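Local structure of AA9 family lytic polysaccharide monooxygenase D (Myceliophthora thermophila, 5UFV) at residues G108-G113 with G125-K130; T74-P79 with D119-S124; I28-P33 with C172-V177. The protein oxidatively cleaves the glycosidic bonds of cellulose at C1, using an active-site copper together with a reducing agent and O2 or hydrogen peroxide. All coordinates share one frame; numbering follows the deposited sequence.

Contact 1 (G108-G113 with G125-K130); sequences GFHGDG and GWDIAK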
ATOM      1  N   GLY A 108      -0.919   9.128  -7.611  1.00 33.26           N
ATOM      2  CA  GLY A 108      -2.299   9.454  -7.835  1.00 31.64           C
ATOM      3  C   GLY A 108      -2.548   9.864  -9.261  1.00 30.92           C
ATOM      4  O   GLY A 108      -2.148   9.185 -10.183  1.00 31.31           O
ATOM      5  N   PHE A 109      -3.227  10.989  -9.421  1.00 30.67           N
ATOM      6  CA  PHE A 109      -3.801  11.363 -10.673  1.00 30.85           C
ATOM      7  C   PHE A 109      -2.975  12.462 -11.306  1.00 32.46           C
ATOM      8  O   PHE A 109      -2.677  13.437 -10.664  1.00 30.46           O
ATOM      9  CB  PHE A 109      -5.215  11.870 -10.444  1.00 30.59           C
ATOM     10  CG  PHE A 109      -5.896  12.322 -11.697  1.00 30.12           C
ATOM     11  CD1 PHE A 109      -6.329  11.391 -12.630  1.00 29.40           C
ATOM     12  CD2 PHE A 109      -6.069  13.667 -11.960  1.00 30.99           C
ATOM     13  CE1 PHE A 109      -6.938  11.797 -13.795  1.00 29.77           C
ATOM     14  CE2 PHE A 109      -6.676  14.091 -13.136  1.00 31.44           C
ATOM     15  CZ  PHE A 109      -7.118  13.149 -14.050  1.00 31.02           C
ATOM     16  N   HIS A 110      -2.639  12.302 -12.578  1.00 35.76           N
ATOM     17  CA  HIS A 110      -1.801  13.263 -13.281  1.00 39.98           C
ATOM     18  C   HIS A 110      -2.435  13.721 -14.596  1.00 38.20           C
ATOM     19  O   HIS A 110      -1.776  14.316 -15.426  1.00 40.94           O
ATOM     20  CB  HIS A 110      -0.395  12.659 -13.511  1.00 43.14           C
ATOM     21  CG  HIS A 110      -0.365  11.511 -14.486  1.00 49.88           C
ATOM     22  ND1 HIS A 110      -0.096  10.209 -14.097  1.00 53.59           N
ATOM     23  CD2 HIS A 110      -0.547  11.470 -15.835  1.00 51.42           C
ATOM     24  CE1 HIS A 110      -0.121   9.418 -15.162  1.00 53.10           C
ATOM     25  NE2 HIS A 110      -0.397  10.157 -16.227  1.00 52.55           N
ATOM     26  N   GLY A 111      -3.718  13.470 -14.783  1.00 36.35           N
ATOM     27  CA  GLY A 111      -4.389  13.833 -16.029  1.00 36.71           C
ATOM     28  C   GLY A 111      -4.637  15.313 -16.139  1.00 36.79           C
ATOM     29  O   GLY A 111      -4.670  16.016 -15.137  1.00 38.05           O
ATOM     30  N   ASP A 112      -4.835  15.796 -17.352  1.00 38.16           N
ATOM     31  CA  ASP A 112      -4.911  17.253 -17.572  1.00 39.78           C
ATOM     32  C   ASP A 112      -6.263  17.860 -17.190  1.00 38.79           C
ATOM     33  O   ASP A 112      -6.377  19.072 -17.010  1.00 38.77           O
ATOM     34  CB  ASP A 112      -4.540  17.619 -19.011  1.00 42.73           C
ATOM     35  CG  ASP A 112      -5.541  17.113 -20.019  1.00 45.41           C
ATOM     36  OD1 ASP A 112      -6.538  16.498 -19.608  1.00 47.46           O
ATOM     37  OD2 ASP A 112      -5.340  17.333 -21.226  1.00 50.59           O
ATOM     38  N   GLY A 113      -7.284  17.020 -17.059  1.00 38.50           N
ATOM     39  CA  GLY A 113      -8.586  17.462 -16.534  1.00 38.92           C
ATOM     40  C   GLY A 113      -9.516  18.107 -17.547  1.00 39.94           C
ATOM     41  O   GLY A 113     -10.479  18.758 -17.167  1.00 39.75           O
ATOM     42  N   GLY A 125      -5.419   8.802 -16.472  1.00 31.35           N
ATOM     43  CA  GLY A 125      -4.462   9.721 -15.860  1.00 32.57           C
ATOM     44  C   GLY A 125      -3.910   9.286 -14.511  1.00 31.79           C
ATOM     45  O   GLY A 125      -3.296  10.096 -13.806  1.00 31.06           O
ATOM     46  N   TRP A 126      -4.125   8.020 -14.148  1.00 31.31           N
ATOM     47  CA  TRP A 126      -3.634   7.476 -12.881  1.00 31.06           C
ATOM     48  C   TRP A 126      -2.451   6.523 -13.079  1.00 32.83           C
ATOM     49  O   TRP A 126      -2.451   5.670 -13.974  1.00 31.97           O
ATOM     50  CB  TRP A 126      -4.739   6.692 -12.198  1.00 29.84           C
ATOM     51  CG  TRP A 126      -6.004   7.441 -11.924  1.00 29.15           C
ATOM     52  CD1 TRP A 126      -7.047   7.648 -12.783  1.00 28.85           C
ATOM     53  CD2 TRP A 126      -6.381   8.021 -10.680  1.00 27.74           C
ATOM     54  NE1 TRP A 126      -8.041   8.343 -12.143  1.00 29.41           N
ATOM     55  CE2 TRP A 126      -7.654   8.581 -10.850  1.00 28.71           C
ATOM     56  CE3 TRP A 126      -5.758   8.117  -9.434  1.00 27.01           C
ATOM     57  CZ2 TRP A 126      -8.325   9.232  -9.814  1.00 29.87           C
ATOM     58  CZ3 TRP A 126      -6.406   8.773  -8.419  1.00 28.20           C
ATOM     59  CH2 TRP A 126      -7.685   9.328  -8.608  1.00 29.15           C
ATOM     60  N   ASP A 127      -1.463   6.646 -12.206  1.00 34.86           N
ATOM     61  CA  ASP A 127      -0.309   5.752 -12.219  1.00 36.38           C
ATOM     62  C   ASP A 127      -0.692   4.287 -12.000  1.00 34.23           C
ATOM     63  O   ASP A 127      -0.017   3.386 -12.487  1.00 37.53           O
ATOM     64  CB  ASP A 127       0.710   6.191 -11.154  1.00 38.05           C
ATOM     65  CG  ASP A 127       1.484   7.427 -11.575  1.00 40.88           C
ATOM     66  OD1 ASP A 127       1.971   7.461 -12.716  1.00 41.81           O
ATOM     67  OD2 ASP A 127       1.590   8.377 -10.780  1.00 46.11           O
ATOM     68  N   ILE A 128      -1.774   4.048 -11.281  1.00 30.68           N
ATOM     69  CA  ILE A 128      -2.248   2.699 -11.091  1.00 29.84           C
ATOM     70  C   ILE A 128      -2.501   1.960 -12.416  1.00 29.77           C
ATOM     71  O   ILE A 128      -2.436   0.752 -12.464  1.00 30.35           O
ATOM     72  CB  ILE A 128      -3.541   2.684 -10.241  1.00 28.31           C
ATOM     73  CG1 ILE A 128      -3.677   1.364  -9.480  1.00 27.63           C
ATOM     74  CG2 ILE A 128      -4.768   2.918 -11.108  1.00 28.33           C
ATOM     75  CD1 ILE A 128      -4.815   1.350  -8.482  1.00 27.35           C
ATOM     76  N   ALA A 129      -2.810   2.677 -13.483  1.00 30.28           N
ATOM     77  CA  ALA A 129      -3.120   2.034 -14.752  1.00 31.29           C
ATOM     78  C   ALA A 129      -1.981   1.163 -15.228  1.00 32.30           C
ATOM     79  O   ALA A 129      -2.177   0.259 -16.042  1.00 30.26           O
ATOM     80  CB  ALA A 129      -3.399   3.080 -15.808  1.00 32.50           C
ATOM     81  N   LYS A 130      -0.788   1.478 -14.744  1.00 33.04           N
ATOM     82  CA  LYS A 130       0.392   0.792 -15.180  1.00 36.17           C
ATOM     83  C   LYS A 130       0.504  -0.564 -14.524  1.00 33.21           C
ATOM     84  O   LYS A 130       1.218  -1.428 -15.045  1.00 30.56           O
ATOM     85  CB  LYS A 130       1.635   1.643 -14.911  1.00 40.88           C
ATOM     86  CG  LYS A 130       1.704   2.880 -15.792  1.00 45.50           C
ATOM     87  CD  LYS A 130       2.674   3.908 -15.232  1.00 52.90           C
ATOM     88  CE  LYS A 130       2.851   5.083 -16.189  1.00 57.74           C
ATOM     89  NZ  LYS A 130       3.582   6.203 -15.532  1.00 60.08           N
TER
HETATM   90  O   HOH W   1      -2.593   6.101  -9.229  1.00 21.43           O
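F109, with chi1 at 179° carrying CG opposite its backbone N, lays its ring beside W126, whose chi1 of -57° turns the indole across the same gap. The two side chains run at nearly right angles and form a T-shaped (edge-to-face) pair: F109 CD1 points at the indole face, 3.5 Å from W126 NE1, with the planes 58° apart. A CH-pi contact extends it, as F109 CB stands 3.8 Å from the centroid of the six-membered indole ring, almost exactly on its normal. The phenylalanine thus spans both indole rings, while the indole's one polar atom, NE1, is satisfied by L118 O.

The backbones are joined by a single beta bridge between F109 and W126. H110 N donates a nearly straight hydrogen bond of 2.6 Å to G125 O; beyond it, D127 N reaches G108 O weakly at 3.3 Å. Water 1 accepts from I128 N and probably donates to G108 O. Glycines suit the closest approach, for G125 CA comes 4.1 Å from G111 CA and also lies against the F109 ring.

H110 folds its imidazole over G125 O, which sits above one ring face without being bonded to ND1. D127 OD1 approaches the ring edge, 3.7 Å from ND1, and also forms a salt bridge with K130 NZ, whose hydrogen bond is weak at 3.5 Å. The carboxylate could raise the proton affinity of this exposed histidine, with the lysine opposing it.

Both segments belong to the long loop region between strands 101-107 and 136-141, so the bridge pinches that region soon after the first strand ends. W126 is buried, making a further edge-to-face pair with Y217, and I128 packs on W73, in the loop that follows strand 65-70.

Contact 2 (T74-P79 with D119-S124); sequences THSQGP and DTETPS. With CU (copper (II) ion), chain G.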
ATOM      1  N   THR A  74      -6.962  -5.183 -12.225  1.00 30.75           N
ATOM      2  CA  THR A  74      -7.912  -4.835 -13.249  1.00 32.84           C
ATOM      3  C   THR A  74      -8.312  -3.358 -13.335  1.00 32.77           C
ATOM      4  O   THR A  74      -8.866  -2.970 -14.343  1.00 33.88           O
ATOM      5  CB  THR A  74      -9.169  -5.729 -13.157  1.00 33.18           C
ATOM      6  OG1 THR A  74      -9.897  -5.461 -11.958  1.00 32.66           O
ATOM      7  CG2 THR A  74      -8.773  -7.188 -13.178  1.00 33.38           C
ATOM      8  N   HIS A  75      -8.020  -2.529 -12.337  1.00 31.44           N
ATOM      9  CA  HIS A  75      -8.606  -1.161 -12.310  1.00 30.74           C
ATOM     10  C   HIS A  75      -7.624  -0.043 -12.653  1.00 29.79           C
ATOM     11  O   HIS A  75      -6.500  -0.025 -12.184  1.00 29.97           O
ATOM     12  CB  HIS A  75      -9.256  -0.880 -10.950  1.00 30.18           C
ATOM     13  CG  HIS A  75     -10.248  -1.914 -10.544  1.00 29.65           C
ATOM     14  ND1 HIS A  75     -11.374  -2.175 -11.287  1.00 30.08           N
ATOM     15  CD2 HIS A  75     -10.269  -2.782  -9.501  1.00 30.01           C
ATOM     16  CE1 HIS A  75     -12.048  -3.166 -10.727  1.00 30.67           C
ATOM     17  NE2 HIS A  75     -11.406  -3.542  -9.636  1.00 30.96           N
ATOM     18  N   SER A  76      -8.092   0.912 -13.434  1.00 30.67           N
ATOM     19  CA  SER A  76      -7.256   1.980 -13.951  1.00 31.89           C
ATOM     20  C   SER A  76      -7.440   3.324 -13.280  1.00 30.87           C
ATOM     21  O   SER A  76      -6.775   4.261 -13.642  1.00 30.19           O
ATOM     22  CB  SER A  76      -7.503   2.122 -15.453  1.00 34.12           C
ATOM     23  OG  SER A  76      -7.002   0.963 -16.089  1.00 35.68           O
ATOM     24  N   GLN A  77      -8.320   3.415 -12.293  1.00 32.15           N
ATOM     25  CA  GLN A  77      -8.473   4.632 -11.509  1.00 32.67           C
ATOM     26  C   GLN A  77      -8.285   4.417 -10.013  1.00 30.39           C
ATOM     27  O   GLN A  77      -8.956   3.610  -9.403  1.00 31.92           O
ATOM     28  CB  GLN A  77      -9.857   5.217 -11.715  1.00 35.96           C
ATOM     29  CG  GLN A  77     -10.153   5.619 -13.148  1.00 39.86           C
ATOM     30  CD  GLN A  77     -10.751   4.494 -13.969  1.00 42.27           C
ATOM     31  OE1 GLN A  77     -11.456   3.632 -13.458  1.00 45.58           O
ATOM     32  NE2 GLN A  77     -10.466   4.503 -15.255  1.00 47.12           N
ATOM     33  N   GLY A  78      -7.367   5.166  -9.443  1.00 28.48           N
ATOM     34  CA  GLY A  78      -7.255   5.336  -8.022  1.00 27.82           C
ATOM     35  C   GLY A  78      -5.789   5.376  -7.611  1.00 28.68           C
ATOM     36  O   GLY A  78      -4.891   5.067  -8.405  1.00 27.39           O
ATOM     37  N   PRO A  79      -5.526   5.759  -6.357  1.00 28.85           N
ATOM     38  CA  PRO A  79      -4.160   5.863  -5.883  1.00 29.16           C
ATOM     39  C   PRO A  79      -3.454   4.556  -5.460  1.00 28.95           C
ATOM     40  O   PRO A  79      -4.079   3.518  -5.231  1.00 27.42           O
ATOM     41  CB  PRO A  79      -4.294   6.790  -4.673  1.00 29.71           C
ATOM     42  CG  PRO A  79      -5.642   6.517  -4.158  1.00 29.78           C
ATOM     43  CD  PRO A  79      -6.481   6.318  -5.389  1.00 29.58           C
ATOM     44  N   ASP A 119     -12.334  10.035 -14.210  1.00 40.88           N
ATOM     45  CA  ASP A 119     -13.016   8.795 -14.589  1.00 40.89           C
ATOM     46  C   ASP A 119     -12.614   8.240 -15.961  1.00 41.68           C
ATOM     47  O   ASP A 119     -13.143   7.223 -16.373  1.00 41.29           O
ATOM     48  CB  ASP A 119     -14.535   8.959 -14.509  1.00 41.02           C
ATOM     49  CG  ASP A 119     -15.115   9.777 -15.646  1.00 43.76           C
ATOM     50  OD1 ASP A 119     -14.385  10.567 -16.279  1.00 46.17           O
ATOM     51  OD2 ASP A 119     -16.336   9.655 -15.889  1.00 44.43           O
ATOM     52  N   THR A 120     -11.673   8.878 -16.655  1.00 41.51           N
ATOM     53  CA  THR A 120     -11.275   8.394 -17.968  1.00 41.74           C
ATOM     54  C   THR A 120     -10.548   7.054 -17.862  1.00 41.43           C
ATOM     55  O   THR A 120      -9.638   6.899 -17.053  1.00 39.39           O
ATOM     56  CB  THR A 120     -10.378   9.402 -18.691  1.00 42.21           C
ATOM     57  OG1 THR A 120     -11.139  10.579 -18.963  1.00 44.25           O
ATOM     58  CG2 THR A 120      -9.835   8.811 -20.025  1.00 42.56           C
ATOM     59  N   GLU A 121     -10.945   6.121 -18.724  1.00 43.42           N
ATOM     60  CA  GLU A 121     -10.453   4.748 -18.725  1.00 45.98           C
ATOM     61  C   GLU A 121      -9.189   4.550 -19.585  1.00 43.28           C
ATOM     62  O   GLU A 121      -8.210   4.006 -19.103  1.00 39.48           O
ATOM     63  CB  GLU A 121     -11.581   3.812 -19.167  1.00 51.69           C
ATOM     64  CG  GLU A 121     -11.204   2.334 -19.226  1.00 57.84           C
ATOM     65  CD  GLU A 121     -11.022   1.665 -17.866  1.00 60.04           C
ATOM     66  OE1 GLU A 121     -11.303   2.279 -16.801  1.00 58.44           O
ATOM     67  OE2 GLU A 121     -10.600   0.487 -17.885  1.00 63.93           O
ATOM     68  N   THR A 122      -9.215   4.970 -20.848  1.00 44.98           N
ATOM     69  CA  THR A 122      -7.984   5.079 -21.653  1.00 46.09           C
ATOM     70  C   THR A 122      -7.950   6.415 -22.381  1.00 44.85           C
ATOM     71  O   THR A 122      -8.963   6.832 -22.940  1.00 43.90           O
ATOM     72  CB  THR A 122      -7.819   3.976 -22.724  1.00 48.73           C
ATOM     73  OG1 THR A 122      -8.852   4.121 -23.695  1.00 55.13           O
ATOM     74  CG2 THR A 122      -7.897   2.574 -22.122  1.00 49.90           C
ATOM     75  N   PRO A 123      -6.807   7.104 -22.358  1.00 44.50           N
ATOM     76  CA  PRO A 123      -5.645   6.750 -21.533  1.00 42.28           C
ATOM     77  C   PRO A 123      -5.763   7.294 -20.082  1.00 39.98           C
ATOM     78  O   PRO A 123      -5.707   8.511 -19.857  1.00 39.89           O
ATOM     79  CB  PRO A 123      -4.507   7.457 -22.262  1.00 43.75           C
ATOM     80  CG  PRO A 123      -5.145   8.709 -22.816  1.00 44.32           C
ATOM     81  CD  PRO A 123      -6.613   8.409 -23.019  1.00 44.66           C
ATOM     82  N   SER A 124      -5.906   6.399 -19.112  1.00 36.09           N
ATOM     83  CA  SER A 124      -6.060   6.804 -17.710  1.00 34.41           C
ATOM     84  C   SER A 124      -4.999   7.809 -17.225  1.00 32.58           C
ATOM     85  O   SER A 124      -3.818   7.667 -17.491  1.00 33.04           O
ATOM     86  CB  SER A 124      -6.037   5.572 -16.788  1.00 32.20           C
ATOM     87  OG  SER A 124      -5.889   5.979 -15.436  1.00 32.40           O
TER
HETATM   88 CU    CU G 301     -11.740  -5.301  -8.756  1.00 34.36          CU
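S76 and S124 bring their CA atoms to 6.2 Å, joining two irregular loops without any backbone-to-backbone hydrogen bond. The first belongs to the copper site at the end of the AA9 beta-sandwich: H75 NE2 binds the copper at 2.0 Å, in the histidine brace that it forms with the methylated H1, and Y169 completes the metal site. Side chains reach across in place of a sheet. The hydroxyl of S124, small enough to enter between the loops, donates to S76 O at 2.6 Å and also takes the N-H of W126. Q77 suits its place because one amide nitrogen can serve two acceptors. Its chain bends at chi2 (89°), bringing NE2 2.8 Å from E121 OE1 in an almost straight bond that meets the carboxylate on its anti side, tilted out of its plane, and 3.1 Å from T120 O, approached from above the carbonyl plane. E121 bends likewise, and its side chain crosses that of Q77 at about a right angle. Q77 also touches H161, a probable O2-binding residue, so these bonds may hold Q77 in place beside it. Beside the copper, T74 OG1 lies 3.3 Å above the plane of the H75 ring, over its centre.

Contact 3 (I28-P33 with C172-V177); sequences IQWQWP and CAQIKV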
ATOM      1  N   ILE A  28       7.269 -14.181   3.712  1.00 25.91           N
ATOM      2  CA  ILE A  28       7.421 -12.887   4.417  1.00 24.77           C
ATOM      3  C   ILE A  28       6.081 -12.128   4.536  1.00 23.97           C
ATOM      4  O   ILE A  28       5.934 -11.214   5.351  1.00 22.54           O
ATOM      5  CB  ILE A  28       8.480 -11.988   3.752  1.00 25.12           C
ATOM      6  CG1 ILE A  28       8.050 -11.572   2.340  1.00 25.09           C
ATOM      7  CG2 ILE A  28       9.839 -12.682   3.675  1.00 25.48           C
ATOM      8  CD1 ILE A  28       8.795 -10.357   1.814  1.00 25.17           C
ATOM      9  N   GLN A  29       5.107 -12.555   3.732  1.00 24.16           N
ATOM     10  CA  GLN A  29       3.822 -11.883   3.585  1.00 24.94           C
ATOM     11  C   GLN A  29       2.749 -12.419   4.552  1.00 25.35           C
ATOM     12  O   GLN A  29       2.616 -13.637   4.738  1.00 25.72           O
ATOM     13  CB  GLN A  29       3.322 -12.051   2.136  1.00 24.92           C
ATOM     14  CG  GLN A  29       2.252 -11.055   1.723  1.00 24.69           C
ATOM     15  CD  GLN A  29       1.735 -11.285   0.307  1.00 24.45           C
ATOM     16  OE1 GLN A  29       1.447 -12.421  -0.081  1.00 28.48           O
ATOM     17  NE2 GLN A  29       1.618 -10.224  -0.467  1.00 22.64           N
ATOM     18  N   TRP A  30       1.977 -11.499   5.127  1.00 24.65           N
ATOM     19  CA  TRP A  30       0.836 -11.824   5.971  1.00 24.41           C
ATOM     20  C   TRP A  30      -0.277 -12.366   5.097  1.00 24.62           C
ATOM     21  O   TRP A  30      -0.351 -12.058   3.927  1.00 24.57           O
ATOM     22  CB  TRP A  30       0.366 -10.577   6.722  1.00 24.07           C
ATOM     23  CG  TRP A  30       1.241 -10.199   7.865  1.00 23.93           C
ATOM     24  CD1 TRP A  30       2.582 -10.413   7.986  1.00 26.16           C
ATOM     25  CD2 TRP A  30       0.847  -9.511   9.040  1.00 24.78           C
ATOM     26  NE1 TRP A  30       3.050  -9.917   9.194  1.00 26.82           N
ATOM     27  CE2 TRP A  30       1.994  -9.354   9.851  1.00 25.94           C
ATOM     28  CE3 TRP A  30      -0.371  -9.015   9.501  1.00 25.75           C
ATOM     29  CZ2 TRP A  30       1.950  -8.744  11.073  1.00 26.01           C
ATOM     30  CZ3 TRP A  30      -0.403  -8.401  10.720  1.00 25.70           C
ATOM     31  CH2 TRP A  30       0.739  -8.280  11.494  1.00 26.33           C
ATOM     32  N   GLN A  31      -1.138 -13.187   5.671  1.00 25.71           N
ATOM     33  CA  GLN A  31      -2.109 -13.936   4.889  1.00 25.37           C
ATOM     34  C   GLN A  31      -3.106 -12.970   4.295  1.00 25.93           C
ATOM     35  O   GLN A  31      -3.354 -11.904   4.822  1.00 28.79           O
ATOM     36  CB  GLN A  31      -2.868 -14.965   5.746  1.00 25.21           C
ATOM     37  CG  GLN A  31      -2.020 -15.938   6.561  1.00 25.20           C
ATOM     38  CD  GLN A  31      -1.592 -15.373   7.915  1.00 26.09           C
ATOM     39  OE1 GLN A  31      -1.560 -14.144   8.117  1.00 27.02           O
ATOM     40  NE2 GLN A  31      -1.258 -16.253   8.845  1.00 25.22           N
ATOM     41  N   TRP A  32      -3.680 -13.358   3.180  1.00 25.20           N
ATOM     42  CA  TRP A  32      -4.773 -12.624   2.572  1.00 23.88           C
ATOM     43  C   TRP A  32      -5.679 -13.701   1.983  1.00 23.84           C
ATOM     44  O   TRP A  32      -5.184 -14.792   1.672  1.00 23.40           O
ATOM     45  CB  TRP A  32      -4.272 -11.626   1.535  1.00 22.84           C
ATOM     46  CG  TRP A  32      -3.298 -12.167   0.541  1.00 22.27           C
ATOM     47  CD1 TRP A  32      -1.961 -12.240   0.689  1.00 21.77           C
ATOM     48  CD2 TRP A  32      -3.594 -12.692  -0.763  1.00 21.28           C
ATOM     49  NE1 TRP A  32      -1.392 -12.779  -0.438  1.00 22.54           N
ATOM     50  CE2 TRP A  32      -2.369 -13.065  -1.346  1.00 20.75           C
ATOM     51  CE3 TRP A  32      -4.776 -12.886  -1.486  1.00 21.51           C
ATOM     52  CZ2 TRP A  32      -2.268 -13.609  -2.624  1.00 20.52           C
ATOM     53  CZ3 TRP A  32      -4.683 -13.453  -2.787  1.00 22.24           C
ATOM     54  CH2 TRP A  32      -3.424 -13.801  -3.333  1.00 21.35           C
ATOM     55  N   PRO A  33      -6.996 -13.441   1.922  1.00 24.31           N
ATOM     56  CA  PRO A  33      -7.953 -14.520   1.640  1.00 25.73           C
ATOM     57  C   PRO A  33      -8.216 -14.757   0.146  1.00 26.09           C
ATOM     58  O   PRO A  33      -8.490 -15.886  -0.267  1.00 27.61           O
ATOM     59  CB  PRO A  33      -9.239 -14.029   2.334  1.00 25.73           C
ATOM     60  CG  PRO A  33      -9.180 -12.538   2.228  1.00 25.88           C
ATOM     61  CD  PRO A  33      -7.692 -12.164   2.209  1.00 25.65           C
ATOM     62  N   CYS A 172       0.308  -6.943   3.661  1.00 27.62           N
ATOM     63  CA  CYS A 172       1.506  -6.671   4.495  1.00 28.90           C
ATOM     64  C   CYS A 172       2.559  -7.776   4.370  1.00 26.18           C
ATOM     65  O   CYS A 172       2.218  -8.965   4.184  1.00 23.12           O
ATOM     66  CB  CYS A 172       1.159  -6.506   5.985  1.00 31.19           C
ATOM     67  SG  CYS A 172      -0.131  -5.271   6.197  1.00 40.10           S
ATOM     68  N   ALA A 173       3.822  -7.344   4.493  1.00 24.04           N
ATOM     69  CA  ALA A 173       5.016  -8.205   4.424  1.00 25.19           C
ATOM     70  C   ALA A 173       6.013  -7.763   5.473  1.00 25.61           C
ATOM     71  O   ALA A 173       5.915  -6.649   5.977  1.00 27.61           O
ATOM     72  CB  ALA A 173       5.660  -8.124   3.052  1.00 24.50           C
ATOM     73  N   GLN A 174       6.969  -8.620   5.787  1.00 26.32           N
ATOM     74  CA  GLN A 174       7.884  -8.385   6.910  1.00 28.61           C
ATOM     75  C   GLN A 174       9.318  -8.033   6.453  1.00 30.54           C
ATOM     76  O   GLN A 174       9.957  -8.788   5.712  1.00 31.63           O
ATOM     77  CB  GLN A 174       7.886  -9.608   7.835  1.00 28.77           C
ATOM     78  CG  GLN A 174       6.503  -9.919   8.374  1.00 29.34           C
ATOM     79  CD  GLN A 174       6.470 -10.905   9.520  1.00 29.70           C
ATOM     80  OE1 GLN A 174       5.611 -10.806  10.386  1.00 32.75           O
ATOM     81  NE2 GLN A 174       7.372 -11.856   9.524  1.00 29.52           N
ATOM     82  N   ILE A 175       9.804  -6.877   6.895  1.00 32.45           N
ATOM     83  CA  ILE A 175      11.128  -6.375   6.509  1.00 34.20           C
ATOM     84  C   ILE A 175      11.970  -6.128   7.760  1.00 35.04           C
ATOM     85  O   ILE A 175      11.549  -5.384   8.667  1.00 32.28           O
ATOM     86  CB  ILE A 175      11.026  -5.034   5.774  1.00 34.87           C
ATOM     87  CG1 ILE A 175       9.923  -5.083   4.727  1.00 35.40           C
ATOM     88  CG2 ILE A 175      12.364  -4.651   5.156  1.00 36.50           C
ATOM     89  CD1 ILE A 175      10.318  -5.717   3.424  1.00 36.39           C
ATOM     90  N   LYS A 176      13.142  -6.765   7.807  1.00 35.33           N
ATOM     91  CA  LYS A 176      14.123  -6.472   8.828  1.00 36.94           C
ATOM     92  C   LYS A 176      15.104  -5.459   8.243  1.00 38.38           C
ATOM     93  O   LYS A 176      15.941  -5.814   7.392  1.00 39.96           O
ATOM     94  CB  LYS A 176      14.852  -7.726   9.313  1.00 37.25           C
ATOM     95  CG  LYS A 176      15.696  -7.408  10.530  1.00 39.89           C
ATOM     96  CD  LYS A 176      16.507  -8.575  11.075  1.00 42.81           C
ATOM     97  CE  LYS A 176      15.682  -9.805  11.464  1.00 42.94           C
ATOM     98  NZ  LYS A 176      14.869  -9.665  12.706  1.00 41.79           N
ATOM     99  N   VAL A 177      14.973  -4.206   8.685  1.00 38.64           N
ATOM    100  CA  VAL A 177      15.809  -3.080   8.238  1.00 39.70           C
ATOM    101  C   VAL A 177      17.119  -3.019   9.001  1.00 42.16           C
ATOM    102  O   VAL A 177      17.121  -2.868  10.228  1.00 43.76           O
ATOM    103  CB  VAL A 177      15.080  -1.747   8.455  1.00 40.52           C
ATOM    104  CG1 VAL A 177      15.972  -0.562   8.119  1.00 41.75           C
ATOM    105  CG2 VAL A 177      13.819  -1.714   7.611  1.00 40.12           C
TER
HETATM  106  O   HOH W   2      -1.403  -9.518   3.764  1.00 21.81           O
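Q29 and A173 pack closely as a non-hydrogen-bonded antiparallel pair, their CA atoms 4.0 Å apart, where an irregular segment docks on strand 167-177 of the AA9 beta-sandwich. W30 N donates to C172 O at 2.7 Å on one side of the pair, and Q174 N makes a weaker, bent bond to I28 O on the other. Q174 is also bonded through its backbone to A58 of strand 58-60.

The tight part is buried. I28 CD1 meets A173 CB, a branched chain filling the space beside a small one, and C172 CB lies over one face of the W30 indole while SG is tied to C48. A tryptophan fits here because its face is apolar and its edge can donate: NE1 gives a hydrogen bond of 3.0 Å to Q174 OE1, approaching tilted from the carbonyl plane, with amide and ring planes 66° apart. Q174 NE2 is in turn held by L56 O. Q29, with chi1 at -161°, runs its CG past C172 O at 3.2 Å and carries its amide on to V4 O, Y7 OH and Y17 N; its OE1 also accepts from W32 NE1.

Past W30 the segments part, towards a partly exposed Q31 and an exposed P33. Direct pairing gives way there to water 2, which accepts from C172 N at 3.1 Å and probably donates to W30 O, 2.8 Å away.

How the contacts relate
From the N terminus, the chain first passes 28-33, the opening half of contact 3, and meets its partner only at 172-177, closing a loop that encloses both other contacts. Next comes 74-79, leading into strand 80-86, and then 108-113, just after strand 101-107. The return through 119-124 closes contact 2 before 125-130 closes contact 1, so these two cross. They also touch: W126 packs on G78 and I128 on S76, making one cluster, of which contact 2 carries the copper ligand. Contact 3 lies on the other side of the chain's centre, about 27 Å from contact 2 between centres, and ties the loop after strand 12-15 to strand 167-177.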